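Local coordinates for xylanase and alpha-amylase inhibitor protein (Scadoxus multiflorus, PDB 3MU7) that probably inhibits both xylanase and alpha-amylase, on a TIM-barrel scaffold of the glycosyl hydrolase family 18 type, at residues L3-Q11 against N26-F34; Y228-F239 against S262-G270. All blocks are in the same frame, centred on the assembly; numbering follows the deposited sequence.

Contact 1: L3-Q11 against N26-F34; sequences LDIAVYWGQ and NYAYVIIGF. With PEG (di(hydroxyethyl)ether), chain H.
The Y27 ring carries V7 on one face: CG1 lies 3.5 Å from the ring centroid, nearly along the ring normal, a CH-pi contact. CB of N26 covers the opposite face, and CG2 of I5 comes in plane at the edge. V7 CG1 sits between the backbone N and the carbonyl carbon (chi1 69°), and this turn lays the methyl over the ring centre. The ring hydroxyl of Y27 is held by D259 and R16. On the other side of the sheet, I31 CD1 stands over one face of the Y8 ring, 4.0 Å from its centroid, shifted somewhat toward the rim. I31 CG2 comes closer, 3.5 Å from Y8 CE2. The F34 ring lies obliquely beside Y8, its plane turned 32° away. The buried hydroxyl of Y8 bonds D122 and H124, which fixes the outer end of the ring.

The backbones form a parallel pair, A6 with Y29 through W9 with I32. Its straightest bond runs from W9 N to I31 O, 2.8 Å at 171°. G33 N reaches W9 O at 2.9 Å, and Q11 NE2 adds a weak bond to the same oxygen. Before the pair begins, I5 O takes A28 N and, weakly, Y29 N. Water 1 joins L3 O, I5 N and N26 O there. A bound di(hydroxyethyl)ether spans the outer end, giving hydrogen bonds to D4 OD1 and Y27 O.

This is the first beta-alpha-beta unit of the TIM barrel. Helix 18-23 links the two strands and packs on W9, Y27 and V30. Strand 248-254 pairs with 5-9 on its other edge and closes the barrel, while strand 69-76 continues the sheet beyond 29-37.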
loop_
_atom_site.group_PDB
_atom_site.type_symbol
_atom_site.label_atom_id
_atom_site.label_comp_id
_atom_site.label_asym_id
_atom_site.label_seq_id
_atom_site.Cartn_x
_atom_site.Cartn_y
_atom_site.Cartn_z
ATOM N N LEU A 3 1.540 3.523 17.634
ATOM C CA LEU A 3 1.465 2.643 16.418
ATOM C C LEU A 3 0.756 3.177 15.182
ATOM O O LEU A 3 -0.429 3.501 15.196
ATOM C CB LEU A 3 0.816 1.270 16.718
ATOM C CG LEU A 3 1.007 0.160 15.647
ATOM C CD1 LEU A 3 2.382 -0.483 15.772
ATOM C CD2 LEU A 3 -0.080 -0.906 15.769
ATOM N N ASP A 4 1.546 3.274 14.095
ATOM C CA ASP A 4 1.063 3.680 12.783
ATOM C C ASP A 4 0.562 2.451 12.039
ATOM O O ASP A 4 1.248 1.431 11.939
ATOM C CB ASP A 4 2.148 4.382 11.964
ATOM C CG ASP A 4 2.483 5.766 12.492
ATOM O OD1 ASP A 4 1.624 6.392 13.145
ATOM O OD2 ASP A 4 3.611 6.234 12.239
ATOM N N ILE A 5 -0.654 2.578 11.519
ATOM C CA ILE A 5 -1.297 1.536 10.730
ATOM C C ILE A 5 -1.618 2.072 9.342
ATOM O O ILE A 5 -2.235 3.137 9.201
ATOM C CB ILE A 5 -2.591 1.001 11.406
ATOM C CG1 ILE A 5 -2.299 0.527 12.834
ATOM C CG2 ILE A 5 -3.244 -0.108 10.560
ATOM C CD1 ILE A 5 -3.498 -0.013 13.568
ATOM N N ALA A 6 -1.182 1.339 8.323
ATOM C CA ALA A 6 -1.592 1.581 6.946
ATOM C C ALA A 6 -2.692 0.581 6.607
ATOM O O ALA A 6 -2.631 -0.576 7.015
ATOM C CB ALA A 6 -0.421 1.409 6.007
ATOM N N VAL A 7 -3.696 1.005 5.855
ATOM C CA VAL A 7 -4.763 0.091 5.478
ATOM C C VAL A 7 -5.127 0.274 4.011
ATOM O O VAL A 7 -5.166 1.405 3.513
ATOM C CB VAL A 7 -6.006 0.258 6.413
ATOM C CG1 VAL A 7 -6.711 1.589 6.191
ATOM C CG2 VAL A 7 -6.976 -0.910 6.259
ATOM N N TYR A 8 -5.385 -0.832 3.324
ATOM C CA TYR A 8 -5.925 -0.766 1.975
ATOM C C TYR A 8 -7.423 -0.518 2.014
ATOM O O TYR A 8 -8.145 -1.107 2.825
ATOM C CB TYR A 8 -5.621 -2.042 1.206
ATOM C CG TYR A 8 -4.226 -2.072 0.625
ATOM C CD1 TYR A 8 -3.161 -2.621 1.339
ATOM C CD2 TYR A 8 -3.969 -1.536 -0.635
ATOM C CE1 TYR A 8 -1.877 -2.652 0.801
ATOM C CE2 TYR A 8 -2.687 -1.567 -1.186
ATOM C CZ TYR A 8 -1.649 -2.120 -0.454
ATOM O OH TYR A 8 -0.373 -2.176 -0.967
ATOM N N TRP A 9 -7.870 0.343 1.110
ATOM C CA TRP A 9 -9.278 0.691 0.952
ATOM C C TRP A 9 -9.628 0.545 -0.526
ATOM O O TRP A 9 -8.759 0.707 -1.390
ATOM C CB TRP A 9 -9.525 2.130 1.431
ATOM C CG TRP A 9 -10.971 2.514 1.396
ATOM C CD1 TRP A 9 -11.868 2.386 2.411
ATOM C CD2 TRP A 9 -11.694 3.050 0.279
ATOM N NE1 TRP A 9 -13.110 2.821 2.002
ATOM C CE2 TRP A 9 -13.031 3.223 0.697
ATOM C CE3 TRP A 9 -11.342 3.416 -1.026
ATOM C CZ2 TRP A 9 -14.023 3.729 -0.148
ATOM C CZ3 TRP A 9 -12.331 3.917 -1.869
ATOM C CH2 TRP A 9 -13.653 4.074 -1.419
ATOM N N GLY A 10 -10.886 0.219 -0.822
ATOM C CA GLY A 10 -11.360 0.191 -2.201
ATOM C C GLY A 10 -11.732 -1.183 -2.716
ATOM O O GLY A 10 -12.071 -1.327 -3.888
ATOM N N GLN A 11 -11.676 -2.180 -1.831
ATOM C CA GLN A 11 -11.820 -3.593 -2.189
ATOM C C GLN A 11 -13.247 -4.132 -2.215
ATOM O O GLN A 11 -13.450 -5.275 -2.609
ATOM C CB GLN A 11 -10.949 -4.463 -1.265
ATOM C CG GLN A 11 -9.444 -4.296 -1.487
ATOM C CD GLN A 11 -8.923 -2.915 -1.087
ATOM O OE1 GLN A 11 -9.086 -2.484 0.057
ATOM N NE2 GLN A 11 -8.275 -2.231 -2.021
ATOM N N ASN A 26 -7.891 5.222 13.333
ATOM C CA ASN A 26 -6.998 4.072 13.499
ATOM C C ASN A 26 -5.803 4.064 12.560
ATOM O O ASN A 26 -4.855 3.304 12.781
ATOM C CB ASN A 26 -7.766 2.764 13.328
ATOM C CG ASN A 26 -8.668 2.458 14.494
ATOM O OD1 ASN A 26 -8.850 3.285 15.391
ATOM N ND2 ASN A 26 -9.250 1.267 14.487
ATOM N N TYR A 27 -5.848 4.888 11.516
ATOM C CA TYR A 27 -4.915 4.751 10.400
ATOM C C TYR A 27 -4.096 5.996 10.131
ATOM O O TYR A 27 -4.627 7.108 10.132
ATOM C CB TYR A 27 -5.679 4.384 9.127
ATOM C CG TYR A 27 -6.697 3.288 9.304
ATOM C CD1 TYR A 27 -8.058 3.560 9.185
ATOM C CD2 TYR A 27 -6.306 1.987 9.608
ATOM C CE1 TYR A 27 -8.993 2.567 9.342
ATOM C CE2 TYR A 27 -7.238 0.982 9.756
ATOM C CZ TYR A 27 -8.585 1.281 9.625
ATOM O OH TYR A 27 -9.546 0.312 9.765
ATOM N N ALA A 28 -2.812 5.792 9.858
ATOM C CA ALA A 28 -1.916 6.857 9.436
ATOM C C ALA A 28 -1.891 6.987 7.910
ATOM O O ALA A 28 -1.635 8.066 7.384
ATOM C CB ALA A 28 -0.514 6.596 9.971
ATOM N N TYR A 29 -2.128 5.876 7.215
ATOM C CA TYR A 29 -2.167 5.837 5.754
ATOM C C TYR A 29 -3.393 5.061 5.340
ATOM O O TYR A 29 -3.675 3.993 5.903
ATOM C CB TYR A 29 -0.995 5.053 5.173
ATOM C CG TYR A 29 0.381 5.633 5.297
ATOM C CD1 TYR A 29 0.910 6.427 4.279
ATOM C CD2 TYR A 29 1.193 5.328 6.385
ATOM C CE1 TYR A 29 2.203 6.941 4.359
ATOM C CE2 TYR A 29 2.490 5.839 6.477
ATOM C CZ TYR A 29 2.983 6.642 5.460
ATOM O OH TYR A 29 4.259 7.149 5.549
ATOM N N VAL A 30 -4.084 5.569 4.325
ATOM C CA VAL A 30 -5.123 4.813 3.631
ATOM C C VAL A 30 -4.700 4.713 2.175
ATOM O O VAL A 30 -4.368 5.718 1.542
ATOM C CB VAL A 30 -6.525 5.439 3.786
ATOM C CG1 VAL A 30 -7.537 4.656 2.977
ATOM C CG2 VAL A 30 -6.945 5.431 5.238
ATOM N N ILE A 31 -4.669 3.481 1.675
ATOM C CA ILE A 31 -4.149 3.201 0.357
ATOM C C ILE A 31 -5.308 2.767 -0.530
ATOM O O ILE A 31 -5.878 1.683 -0.354
ATOM C CB ILE A 31 -3.081 2.085 0.391
ATOM C CG1 ILE A 31 -2.036 2.336 1.491
ATOM C CG2 ILE A 31 -2.448 1.941 -0.985
ATOM C CD1 ILE A 31 -1.237 1.087 1.866
ATOM N N ILE A 32 -5.671 3.629 -1.472
ATOM C CA ILE A 32 -6.754 3.322 -2.401
ATOM C C ILE A 32 -6.254 2.347 -3.465
ATOM O O ILE A 32 -5.306 2.664 -4.196
ATOM C CB ILE A 32 -7.285 4.600 -3.087
ATOM C CG1 ILE A 32 -7.818 5.610 -2.062
ATOM C CG2 ILE A 32 -8.365 4.235 -4.111
ATOM C CD1 ILE A 32 -7.995 7.000 -2.632
ATOM N N GLY A 33 -6.868 1.168 -3.545
ATOM C CA GLY A 33 -6.495 0.194 -4.571
ATOM C C GLY A 33 -7.665 -0.075 -5.498
ATOM O O GLY A 33 -8.789 -0.198 -5.019
ATOM N N PHE A 34 -7.456 -0.175 -6.816
ATOM C CA PHE A 34 -6.157 -0.162 -7.505
ATOM C C PHE A 34 -6.292 0.442 -8.889
ATOM O O PHE A 34 -7.348 0.325 -9.535
ATOM C CB PHE A 34 -5.632 -1.594 -7.707
ATOM C CG PHE A 34 -5.292 -2.285 -6.430
ATOM C CD1 PHE A 34 -4.051 -2.094 -5.836
ATOM C CD2 PHE A 34 -6.231 -3.089 -5.794
ATOM C CE1 PHE A 34 -3.745 -2.703 -4.626
ATOM C CE2 PHE A 34 -5.941 -3.693 -4.583
ATOM C CZ PHE A 34 -4.697 -3.500 -3.995
HETATM C C1 PEG H . -4.049 10.507 12.018
HETATM O O1 PEG H . -4.557 9.256 12.395
HETATM C C2 PEG H . -2.505 10.512 11.761
HETATM O O2 PEG H . -1.694 9.421 12.271
HETATM C C3 PEG H . -0.445 9.378 11.575
HETATM C C4 PEG H . 0.816 10.082 12.029
HETATM O O4 PEG H . 1.767 9.162 12.517
HETATM O O HOH W 1 -2.391 4.432 12.945
HETATM O O HOH W 2 -9.459 -2.941 -4.633
#

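Contact 2: Y228-F239 against S262-G270; sequences YMPPTKVKFSVF and SQFSNKILG
K235 NZ donates to the backbone oxygen of K267 at 2.8 Å, lying in the carbonyl plane and approaching nearly straight on. The lysine chain bends at chi3 (96°), which brings NZ to this oxygen near the C-terminal end of helix 264-269. CE of the same chain passes I268 O at 3.4 Å. The aliphatic part of K235 flanks I268: its CG lies 4.0 Å from I268 CD1, and the two side chains lie alongside each other, running opposite ways. With an alanine here, K267 O would probably lose its charged donor and one flank of I268 its cover.

I268 is a knob in a hole made by P231, V234, K235 and F239. Its CD1 touches P231, V234 and K235, 3.8 Å from P231 CB, and its CG2 meets the F239 ring at the edge. The axes of the segments 231-239 and 264-269 cross at -38° and approach to 9.3 Å. Both helices lie on the outside of the TIM barrel. Helix 231-242 follows strand 213-218 and precedes strand 248-254, so it belongs to a beta-alpha-beta crossover. Helix 264-269 comes after that last strand, near the C-terminus.

F264 fills the other end of the interface. P231 CB stands over the centre of its ring, a CH-pi contact with CB 3.8 Å from the centroid. M229 O and Y228 OH lie at the ring edge, in its plane. F264 CE1 is 3.2 Å from M229 O. With CG anti to the backbone N (chi1 -166°), the ring swings from its helix toward the proline. K267 runs its extended chain along the outer side of P231, with CD 3.9 Å from P231 CG. Beneath these residues, F264 and I268 also rest on L253 and I251 of strand 248-254.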
loop_
_atom_site.group_PDB
_atom_site.type_symbol
_atom_site.label_atom_id
_atom_site.label_comp_id
_atom_site.label_asym_id
_atom_site.label_seq_id
_atom_site.Cartn_x
_atom_site.Cartn_y
_atom_site.Cartn_z
ATOM N N TYR A 228 -3.318 -15.451 8.559
ATOM C CA TYR A 228 -3.986 -14.678 9.602
ATOM C C TYR A 228 -3.366 -14.967 10.959
ATOM O O TYR A 228 -3.173 -16.074 11.309
ATOM C CB TYR A 228 -5.502 -14.984 9.663
ATOM C CG TYR A 228 -6.190 -14.259 10.776
ATOM C CD1 TYR A 228 -6.454 -12.895 10.678
ATOM C CD2 TYR A 228 -6.525 -14.909 11.961
ATOM C CE1 TYR A 228 -7.055 -12.208 11.698
ATOM C CE2 TYR A 228 -7.138 -14.218 12.982
ATOM C CZ TYR A 228 -7.385 -12.880 12.850
ATOM O OH TYR A 228 -7.944 -12.155 13.847
ATOM N N MET A 229 -3.088 -13.903 11.652
ATOM C CA MET A 229 -2.540 -13.931 12.972
ATOM C C MET A 229 -3.355 -13.027 13.866
ATOM O O MET A 229 -3.505 -11.885 13.634
ATOM C CB MET A 229 -1.084 -13.432 12.905
ATOM C CG MET A 229 -0.324 -13.587 14.222
ATOM S SD MET A 229 1.440 -13.190 13.969
ATOM C CE MET A 229 2.171 -13.808 15.535
ATOM N N PRO A 230 -3.933 -13.611 14.909
ATOM C CA PRO A 230 -4.799 -12.855 15.793
ATOM C C PRO A 230 -4.122 -11.618 16.415
ATOM O O PRO A 230 -2.961 -11.670 16.682
ATOM C CB PRO A 230 -5.107 -13.913 16.912
ATOM C CG PRO A 230 -5.053 -15.032 16.322
ATOM C CD PRO A 230 -4.020 -15.032 15.238
ATOM N N PRO A 231 -4.845 -10.561 16.655
ATOM C CA PRO A 231 -4.217 -9.342 17.057
ATOM C C PRO A 231 -3.492 -9.465 18.418
ATOM O O PRO A 231 -2.437 -8.863 18.648
ATOM C CB PRO A 231 -5.331 -8.346 17.112
ATOM C CG PRO A 231 -6.525 -9.145 17.161
ATOM C CD PRO A 231 -6.313 -10.364 16.457
ATOM N N THR A 232 -4.023 -10.306 19.328
ATOM C CA THR A 232 -3.292 -10.489 20.603
ATOM C C THR A 232 -1.962 -11.196 20.364
ATOM O O THR A 232 -1.017 -10.920 21.113
ATOM C CB THR A 232 -4.107 -11.336 21.601
ATOM O OG1 THR A 232 -5.329 -10.642 21.914
ATOM C CG2 THR A 232 -3.288 -11.355 22.787
ATOM N N LYS A 233 -1.849 -12.078 19.399
ATOM C CA LYS A 233 -0.635 -12.730 19.079
ATOM C C LYS A 233 0.355 -11.741 18.418
ATOM O O LYS A 233 1.534 -11.797 18.641
ATOM C CB LYS A 233 -0.826 -13.940 18.234
ATOM C CG LYS A 233 -1.536 -15.075 18.939
ATOM C CD LYS A 233 -1.602 -16.357 18.125
ATOM C CE LYS A 233 -2.282 -17.459 18.839
ATOM N NZ LYS A 233 -2.326 -18.729 18.059
ATOM N N VAL A 234 -0.157 -10.872 17.514
ATOM C CA VAL A 234 0.761 -9.890 16.932
ATOM C C VAL A 234 1.357 -8.995 18.048
ATOM O O VAL A 234 2.564 -8.798 18.069
ATOM C CB VAL A 234 -0.033 -9.007 15.911
ATOM C CG1 VAL A 234 0.904 -7.891 15.376
ATOM C CG2 VAL A 234 -0.555 -9.826 14.712
ATOM N N LYS A 235 0.517 -8.526 18.943
ATOM C CA LYS A 235 1.006 -7.682 20.017
ATOM C C LYS A 235 2.035 -8.415 20.903
ATOM O O LYS A 235 3.062 -7.850 21.293
ATOM C CB LYS A 235 -0.167 -7.161 20.875
ATOM C CG LYS A 235 -1.100 -6.244 20.137
ATOM C CD LYS A 235 -2.418 -6.200 20.942
ATOM C CE LYS A 235 -2.423 -5.063 21.810
ATOM N NZ LYS A 235 -3.800 -4.721 22.363
ATOM N N PHE A 236 1.724 -9.627 21.250
ATOM C CA PHE A 236 2.575 -10.365 22.176
ATOM C C PHE A 236 3.861 -10.833 21.569
ATOM O O PHE A 236 4.958 -10.731 22.145
ATOM C CB PHE A 236 1.823 -11.591 22.722
ATOM C CG PHE A 236 2.605 -12.379 23.690
ATOM C CD1 PHE A 236 2.703 -11.961 25.046
ATOM C CD2 PHE A 236 3.199 -13.509 23.310
ATOM C CE1 PHE A 236 3.414 -12.753 25.990
ATOM C CE2 PHE A 236 3.946 -14.293 24.264
ATOM C CZ PHE A 236 3.994 -13.906 25.654
ATOM N N SER A 237 3.788 -11.371 20.312
ATOM C CA SER A 237 4.915 -12.078 19.688
ATOM C C SER A 237 5.627 -11.302 18.710
ATOM O O SER A 237 6.858 -11.612 18.511
ATOM C CB SER A 237 4.434 -13.274 18.919
ATOM O OG SER A 237 3.813 -14.202 19.700
ATOM N N VAL A 238 5.040 -10.332 18.043
ATOM C CA VAL A 238 5.753 -9.604 16.980
ATOM C C VAL A 238 6.307 -8.294 17.480
ATOM O O VAL A 238 7.482 -7.988 17.205
ATOM C CB VAL A 238 4.760 -9.313 15.791
ATOM C CG1 VAL A 238 5.433 -8.401 14.707
ATOM C CG2 VAL A 238 4.300 -10.606 15.160
ATOM N N PHE A 239 5.546 -7.501 18.177
ATOM C CA PHE A 239 5.943 -6.172 18.564
ATOM C C PHE A 239 7.228 -6.012 19.378
ATOM O O PHE A 239 7.965 -5.134 19.094
ATOM C CB PHE A 239 4.821 -5.369 19.191
ATOM C CG PHE A 239 3.718 -4.976 18.206
ATOM C CD1 PHE A 239 3.835 -5.201 16.845
ATOM C CD2 PHE A 239 2.584 -4.413 18.650
ATOM C CE1 PHE A 239 2.811 -4.846 15.974
ATOM C CE2 PHE A 239 1.544 -4.066 17.764
ATOM C CZ PHE A 239 1.682 -4.296 16.461
ATOM N N SER A 262 -13.945 -7.144 11.643
ATOM C CA SER A 262 -13.198 -7.838 12.683
ATOM C C SER A 262 -12.776 -6.965 13.850
ATOM O O SER A 262 -12.485 -7.481 14.923
ATOM C CB SER A 262 -11.947 -8.444 12.070
ATOM O OG SER A 262 -11.022 -7.412 11.774
ATOM N N GLN A 263 -12.722 -5.675 13.660
ATOM C CA GLN A 263 -12.160 -4.711 14.597
ATOM C C GLN A 263 -10.723 -5.009 15.018
ATOM O O GLN A 263 -10.330 -4.698 16.086
ATOM C CB GLN A 263 -13.093 -4.525 15.819
ATOM C CG GLN A 263 -14.412 -3.968 15.409
ATOM C CD GLN A 263 -15.217 -3.482 16.588
ATOM O OE1 GLN A 263 -14.806 -2.669 17.362
ATOM N NE2 GLN A 263 -16.363 -3.976 16.686
ATOM N N PHE A 264 -9.969 -5.618 14.091
ATOM C CA PHE A 264 -8.562 -5.960 14.305
ATOM C C PHE A 264 -7.744 -4.755 14.758
ATOM O O PHE A 264 -7.038 -4.825 15.772
ATOM C CB PHE A 264 -7.981 -6.541 13.013
ATOM C CG PHE A 264 -6.650 -7.233 13.180
ATOM C CD1 PHE A 264 -6.579 -8.618 13.204
ATOM C CD2 PHE A 264 -5.468 -6.506 13.261
ATOM C CE1 PHE A 264 -5.359 -9.264 13.326
ATOM C CE2 PHE A 264 -4.246 -7.148 13.388
ATOM C CZ PHE A 264 -4.197 -8.530 13.424
ATOM N N SER A 265 -7.837 -3.642 14.029
ATOM C CA SER A 265 -7.065 -2.455 14.405
ATOM C C SER A 265 -7.516 -1.869 15.749
ATOM O O SER A 265 -6.683 -1.402 16.517
ATOM C CB SER A 265 -7.064 -1.384 13.312
ATOM O OG SER A 265 -8.375 -0.953 13.029
ATOM N N ASN A 266 -8.820 -1.892 16.034
ATOM C CA ASN A 266 -9.303 -1.500 17.367
ATOM C C ASN A 266 -8.610 -2.316 18.460
ATOM O O ASN A 266 -8.144 -1.758 19.456
ATOM C CB ASN A 266 -10.827 -1.632 17.484
ATOM C CG ASN A 266 -11.573 -0.444 16.894
ATOM O OD1 ASN A 266 -10.998 0.620 16.659
ATOM N ND2 ASN A 266 -12.871 -0.620 16.666
ATOM N N LYS A 267 -8.507 -3.628 18.248
ATOM C CA LYS A 267 -7.873 -4.534 19.211
ATOM C C LYS A 267 -6.367 -4.305 19.332
ATOM O O LYS A 267 -5.816 -4.342 20.437
ATOM C CB LYS A 267 -8.166 -5.994 18.854
ATOM C CG LYS A 267 -9.634 -6.369 18.981
ATOM C CD LYS A 267 -9.885 -7.780 18.486
ATOM C CE LYS A 267 -11.369 -8.073 18.389
ATOM N NZ LYS A 267 -11.615 -9.397 17.755
ATOM N N ILE A 268 -5.705 -4.070 18.199
ATOM C CA ILE A 268 -4.282 -3.714 18.184
ATOM C C ILE A 268 -4.031 -2.446 19.007
ATOM O O ILE A 268 -3.072 -2.382 19.784
ATOM C CB ILE A 268 -3.750 -3.515 16.724
ATOM C CG1 ILE A 268 -3.659 -4.857 15.983
ATOM C CG2 ILE A 268 -2.398 -2.803 16.719
ATOM C CD1 ILE A 268 -2.547 -5.808 16.467
ATOM N N LEU A 269 -4.907 -1.458 18.840
ATOM C CA LEU A 269 -4.737 -0.140 19.453
ATOM C C LEU A 269 -5.323 -0.017 20.864
ATOM O O LEU A 269 -5.063 0.969 21.556
ATOM C CB LEU A 269 -5.332 0.945 18.547
ATOM C CG LEU A 269 -4.686 1.130 17.168
ATOM C CD1 LEU A 269 -5.524 2.058 16.313
ATOM C CD2 LEU A 269 -3.251 1.644 17.286
ATOM N N GLY A 270 -6.110 -1.006 21.278
ATOM C CA GLY A 270 -6.726 -1.000 22.606
ATOM C C GLY A 270 -7.967 -0.133 22.707
ATOM O O GLY A 270 -8.349 0.291 23.800
#

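Contact 1 comes first along the chain and is complete before contact 2 begins; their centres lie about 16 Å apart. Contact 1 is in the barrel wall and contact 2 in the outer layer: the centre of contact 1 lies about 7 Å, and that of contact 2 about 19 Å, from the centre of the chain. Strand 248-254 connects them, since it pairs with strand 5-9 and carries both helices of contact 2 on its outer side. They also touch directly. N26 ND2 probably bonds S265 OG and N266 OD1, and L3 packs on I268. Helix 264-269 thus covers the seam where the first and last barrel strands meet, tying the C-terminal region to the start of the chain.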